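Local coordinates for virulence factor (Pectobacterium carotovorum, PDB 2W3Y), which is an S-palmitoylated virulence factor of a Drosophila pathogen that binds to lipid vesicles, at residues Gln45-Asn50 with Tyr168-Ser173. Residues are numbered along the deposited sequence; the frame is centred on the assembly and turned at random.
Sequences QTYQFN and YLYAYS. With PLM (palmitic acid), chain C.
Tyr-47 reaches from its own strand past Tyr-172 to Tyr-170. Its CB lies 4.0 Å from Ser-173 O, the atom that also accepts a nearly straight hydrogen bond from Tyr-47 N. Its CG stands anti to the carbonyl carbon (chi1 -58°), which carries the ring back along the strand towards Gln-45. CD2 and CE2 then pass Tyr-172 CD1, with the CD2 contact at 4.1 Å and the ring planes 50° apart. At the tip, OH meets the edge of the Tyr-170 ring, 3.7 Å from CE2. The same OH donates to Gln-45 OE1 at 2.6 Å, in the carbonyl plane on a lone pair. The methyl end of the palmitic acid lies over one face of Tyr-170, with CF 3.6 Å from Tyr-170 CG; Tyr-172 is obliquely near CF. The strands themselves pair in parallel. Gln-45 N bonds to Ala-171 O, and Ser-173 N to Gln-45 O. A water joins Gln-45 O to Ser-173 OG, which also bonds His-175. Strand 40-49 lies between strands 166-179 and 262-266 of the mixed sheet. Helix 57-81 covers the Thr-46 face; helices 125-134 and 142-159 pack on the tyrosine face.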
ATOM      1  N   GLN A  45       0.390  -3.144   3.416  1.00 20.10           N
ATOM      2  CA  GLN A  45       0.845  -2.299   4.536  1.00 19.86           C
ATOM      3  C   GLN A  45      -0.151  -1.198   4.941  1.00 20.72           C
ATOM      4  O   GLN A  45      -0.934  -0.716   4.121  1.00 21.03           O
ATOM      5  CB  GLN A  45       2.196  -1.634   4.208  1.00 18.68           C
ATOM      6  CG  GLN A  45       3.226  -2.561   3.576  1.00 19.02           C
ATOM      7  CD  GLN A  45       4.096  -3.249   4.605  1.00 18.94           C
ATOM      8  OE1 GLN A  45       4.986  -2.620   5.176  1.00 21.66           O
ATOM      9  NE2 GLN A  45       3.838  -4.534   4.860  1.00 17.84           N
ATOM     10  N   THR A  46      -0.115  -0.811   6.216  1.00 20.89           N
ATOM     11  CA  THR A  46      -0.876   0.343   6.720  1.00 21.15           C
ATOM     12  C   THR A  46       0.053   1.209   7.563  1.00 21.29           C
ATOM     13  O   THR A  46       0.520   0.790   8.636  1.00 20.03           O
ATOM     14  CB  THR A  46      -2.089  -0.083   7.586  1.00 21.95           C
ATOM     15  OG1 THR A  46      -2.899  -1.006   6.859  1.00 21.98           O
ATOM     16  CG2 THR A  46      -2.963   1.136   7.943  1.00 20.76           C
ATOM     17  N   TYR A  47       0.356   2.405   7.064  1.00 21.65           N
ATOM     18  CA  TYR A  47       1.257   3.294   7.782  1.00 21.98           C
ATOM     19  C   TYR A  47       0.487   4.464   8.348  1.00 22.33           C
ATOM     20  O   TYR A  47      -0.185   5.194   7.619  1.00 22.93           O
ATOM     21  CB  TYR A  47       2.366   3.833   6.884  1.00 22.23           C
ATOM     22  CG  TYR A  47       3.221   2.773   6.226  1.00 22.26           C
ATOM     23  CD1 TYR A  47       3.586   1.610   6.913  1.00 23.18           C
ATOM     24  CD2 TYR A  47       3.679   2.940   4.914  1.00 22.92           C
ATOM     25  CE1 TYR A  47       4.369   0.619   6.305  1.00 22.83           C
ATOM     26  CE2 TYR A  47       4.478   1.958   4.301  1.00 22.60           C
ATOM     27  CZ  TYR A  47       4.821   0.806   5.009  1.00 22.23           C
ATOM     28  OH  TYR A  47       5.609  -0.170   4.429  1.00 20.72           O
ATOM     29  N   GLN A  48       0.597   4.649   9.649  1.00 21.40           N
ATOM     30  CA  GLN A  48       0.093   5.871  10.256  1.00 20.88           C
ATOM     31  C   GLN A  48       1.255   6.721  10.720  1.00 20.47           C
ATOM     32  O   GLN A  48       2.125   6.240  11.443  1.00 21.02           O
ATOM     33  CB  GLN A  48      -0.863   5.570  11.408  1.00 19.93           C
ATOM     34  CG  GLN A  48      -1.442   6.854  11.998  1.00 20.71           C
ATOM     35  CD  GLN A  48      -2.402   6.609  13.143  1.00 22.21           C
ATOM     36  OE1 GLN A  48      -3.074   5.574  13.203  1.00 21.32           O
ATOM     37  NE2 GLN A  48      -2.470   7.566  14.066  1.00 20.82           N
ATOM     38  N   PHE A  49       1.273   7.980  10.298  1.00 20.84           N
ATOM     39  CA  PHE A  49       2.345   8.888  10.662  1.00 21.46           C
ATOM     40  C   PHE A  49       1.882   9.820  11.764  1.00 21.95           C
ATOM     41  O   PHE A  49       1.092  10.726  11.518  1.00 22.33           O
ATOM     42  CB  PHE A  49       2.855   9.673   9.440  1.00 21.01           C
ATOM     43  CG  PHE A  49       3.354   8.796   8.337  1.00 20.76           C
ATOM     44  CD1 PHE A  49       4.416   7.909   8.554  1.00 20.30           C
ATOM     45  CD2 PHE A  49       2.739   8.823   7.083  1.00 23.87           C
ATOM     46  CE1 PHE A  49       4.884   7.073   7.518  1.00 21.72           C
ATOM     47  CE2 PHE A  49       3.192   7.998   6.052  1.00 23.93           C
ATOM     48  CZ  PHE A  49       4.259   7.125   6.268  1.00 22.04           C
ATOM     49  N   ASN A  50       2.372   9.546  12.976  1.00 23.15           N
ATOM     50  CA  ASN A  50       2.041  10.279  14.214  1.00 23.78           C
ATOM     51  C   ASN A  50       0.692   9.903  14.803  1.00 24.45           C
ATOM     52  O   ASN A  50      -0.255   9.646  14.079  1.00 23.51           O
ATOM     53  CB  ASN A  50       2.131  11.801  14.016  1.00 24.13           C
ATOM     54  CG  ASN A  50       3.511  12.254  13.592  1.00 23.75           C
ATOM     55  OD1 ASN A  50       4.515  11.802  14.138  1.00 23.76           O
ATOM     56  ND2 ASN A  50       3.566  13.164  12.618  1.00 23.27           N
ATOM     57  N   TYR A 168       7.436  -6.964  -7.701  1.00 20.31           N
ATOM     58  CA  TYR A 168       7.346  -6.536  -6.298  1.00 21.10           C
ATOM     59  C   TYR A 168       6.482  -5.285  -6.180  1.00 21.41           C
ATOM     60  O   TYR A 168       6.836  -4.217  -6.702  1.00 20.86           O
ATOM     61  CB  TYR A 168       8.748  -6.296  -5.731  1.00 21.99           C
ATOM     62  CG  TYR A 168       8.851  -5.968  -4.239  1.00 23.11           C
ATOM     63  CD1 TYR A 168       8.289  -6.807  -3.260  1.00 22.84           C
ATOM     64  CD2 TYR A 168       9.565  -4.846  -3.816  1.00 25.15           C
ATOM     65  CE1 TYR A 168       8.412  -6.499  -1.878  1.00 26.14           C
ATOM     66  CE2 TYR A 168       9.712  -4.540  -2.456  1.00 26.52           C
ATOM     67  CZ  TYR A 168       9.125  -5.370  -1.491  1.00 26.02           C
ATOM     68  OH  TYR A 168       9.289  -5.061  -0.145  1.00 26.76           O
ATOM     69  N   LEU A 169       5.342  -5.437  -5.501  1.00 21.21           N
ATOM     70  CA  LEU A 169       4.328  -4.388  -5.374  1.00 21.86           C
ATOM     71  C   LEU A 169       4.074  -4.042  -3.894  1.00 21.23           C
ATOM     72  O   LEU A 169       4.142  -4.917  -3.035  1.00 21.04           O
ATOM     73  CB  LEU A 169       3.005  -4.830  -6.047  1.00 21.25           C
ATOM     74  CG  LEU A 169       2.958  -5.253  -7.532  1.00 24.07           C
ATOM     75  CD1 LEU A 169       3.367  -6.713  -7.739  1.00 24.25           C
ATOM     76  CD2 LEU A 169       1.559  -5.040  -8.141  1.00 23.69           C
ATOM     77  N   TYR A 170       3.837  -2.759  -3.622  1.00 21.50           N
ATOM     78  CA  TYR A 170       3.303  -2.280  -2.358  1.00 22.16           C
ATOM     79  C   TYR A 170       1.848  -1.891  -2.594  1.00 21.61           C
ATOM     80  O   TYR A 170       1.562  -1.039  -3.430  1.00 21.55           O
ATOM     81  CB  TYR A 170       4.086  -1.068  -1.829  1.00 23.06           C
ATOM     82  CG  TYR A 170       5.279  -1.450  -0.993  1.00 25.82           C
ATOM     83  CD1 TYR A 170       6.283  -2.235  -1.539  1.00 26.87           C
ATOM     84  CD2 TYR A 170       5.401  -1.048   0.355  1.00 27.99           C
ATOM     85  CE1 TYR A 170       7.379  -2.616  -0.802  1.00 29.06           C
ATOM     86  CE2 TYR A 170       6.523  -1.435   1.117  1.00 27.79           C
ATOM     87  CZ  TYR A 170       7.501  -2.234   0.508  1.00 28.25           C
ATOM     88  OH  TYR A 170       8.640  -2.665   1.160  1.00 30.12           O
ATOM     89  N   ALA A 171       0.942  -2.556  -1.872  1.00 20.93           N
ATOM     90  CA  ALA A 171      -0.486  -2.237  -1.879  1.00 19.45           C
ATOM     91  C   ALA A 171      -0.811  -1.772  -0.458  1.00 19.40           C
ATOM     92  O   ALA A 171      -0.918  -2.588   0.463  1.00 19.16           O
ATOM     93  CB  ALA A 171      -1.296  -3.445  -2.257  1.00 18.84           C
ATOM     94  N   TYR A 172      -0.945  -0.464  -0.291  1.00 18.57           N
ATOM     95  CA  TYR A 172      -0.910   0.132   1.032  1.00 18.76           C
ATOM     96  C   TYR A 172      -1.761   1.377   1.186  1.00 18.97           C
ATOM     97  O   TYR A 172      -2.307   1.894   0.204  1.00 18.64           O
ATOM     98  CB  TYR A 172       0.554   0.403   1.471  1.00 18.24           C
ATOM     99  CG  TYR A 172       1.316   1.523   0.758  1.00 18.40           C
ATOM    100  CD1 TYR A 172       1.607   2.725   1.413  1.00 15.66           C
ATOM    101  CD2 TYR A 172       1.777   1.366  -0.566  1.00 16.75           C
ATOM    102  CE1 TYR A 172       2.336   3.761   0.771  1.00 17.31           C
ATOM    103  CE2 TYR A 172       2.497   2.384  -1.211  1.00 19.20           C
ATOM    104  CZ  TYR A 172       2.782   3.576  -0.530  1.00 18.20           C
ATOM    105  OH  TYR A 172       3.493   4.581  -1.160  1.00 19.28           O
ATOM    106  N   SER A 173      -1.915   1.814   2.439  1.00 19.13           N
ATOM    107  CA  SER A 173      -2.488   3.107   2.769  1.00 19.31           C
ATOM    108  C   SER A 173      -1.569   3.851   3.738  1.00 20.06           C
ATOM    109  O   SER A 173      -0.799   3.217   4.479  1.00 19.28           O
ATOM    110  CB  SER A 173      -3.919   2.973   3.355  1.00 19.87           C
ATOM    111  OG  SER A 173      -3.936   2.300   4.607  1.00 21.73           O
TER
HETATM  112  C1  PLM C1278      15.908  -6.357   4.382  1.00 40.12           C
HETATM  113  O2  PLM C1278      16.744  -7.277   4.585  1.00 38.78           O
HETATM  114  C2  PLM C1278      15.548  -5.946   2.959  1.00 40.54           C
HETATM  115  C3  PLM C1278      14.137  -6.353   2.543  1.00 40.99           C
HETATM  116  C4  PLM C1278      13.803  -5.970   1.099  1.00 41.08           C
HETATM  117  C5  PLM C1278      13.474  -4.486   0.938  1.00 41.48           C
HETATM  118  C6  PLM C1278      13.734  -3.976  -0.479  1.00 41.63           C
HETATM  119  C7  PLM C1278      13.017  -2.651  -0.731  1.00 42.45           C
HETATM  120  C8  PLM C1278      13.709  -1.779  -1.784  1.00 42.31           C
HETATM  121  C9  PLM C1278      12.873  -1.762  -3.063  1.00 43.95           C
HETATM  122  CA  PLM C1278      12.236  -0.412  -3.376  1.00 43.76           C
HETATM  123  CB  PLM C1278      10.717  -0.470  -3.266  1.00 43.42           C
HETATM  124  CC  PLM C1278      10.157   0.914  -2.976  1.00 42.37           C
HETATM  125  CD  PLM C1278       9.033   0.872  -1.951  1.00 42.06           C
HETATM  126  CE  PLM C1278       7.759   1.441  -2.554  1.00 41.91           C
HETATM  127  CF  PLM C1278       6.756   1.839  -1.480  1.00 41.75           C
HETATM  128  O   HOH W   1      -3.776  -0.382   4.124  1.00 24.14           O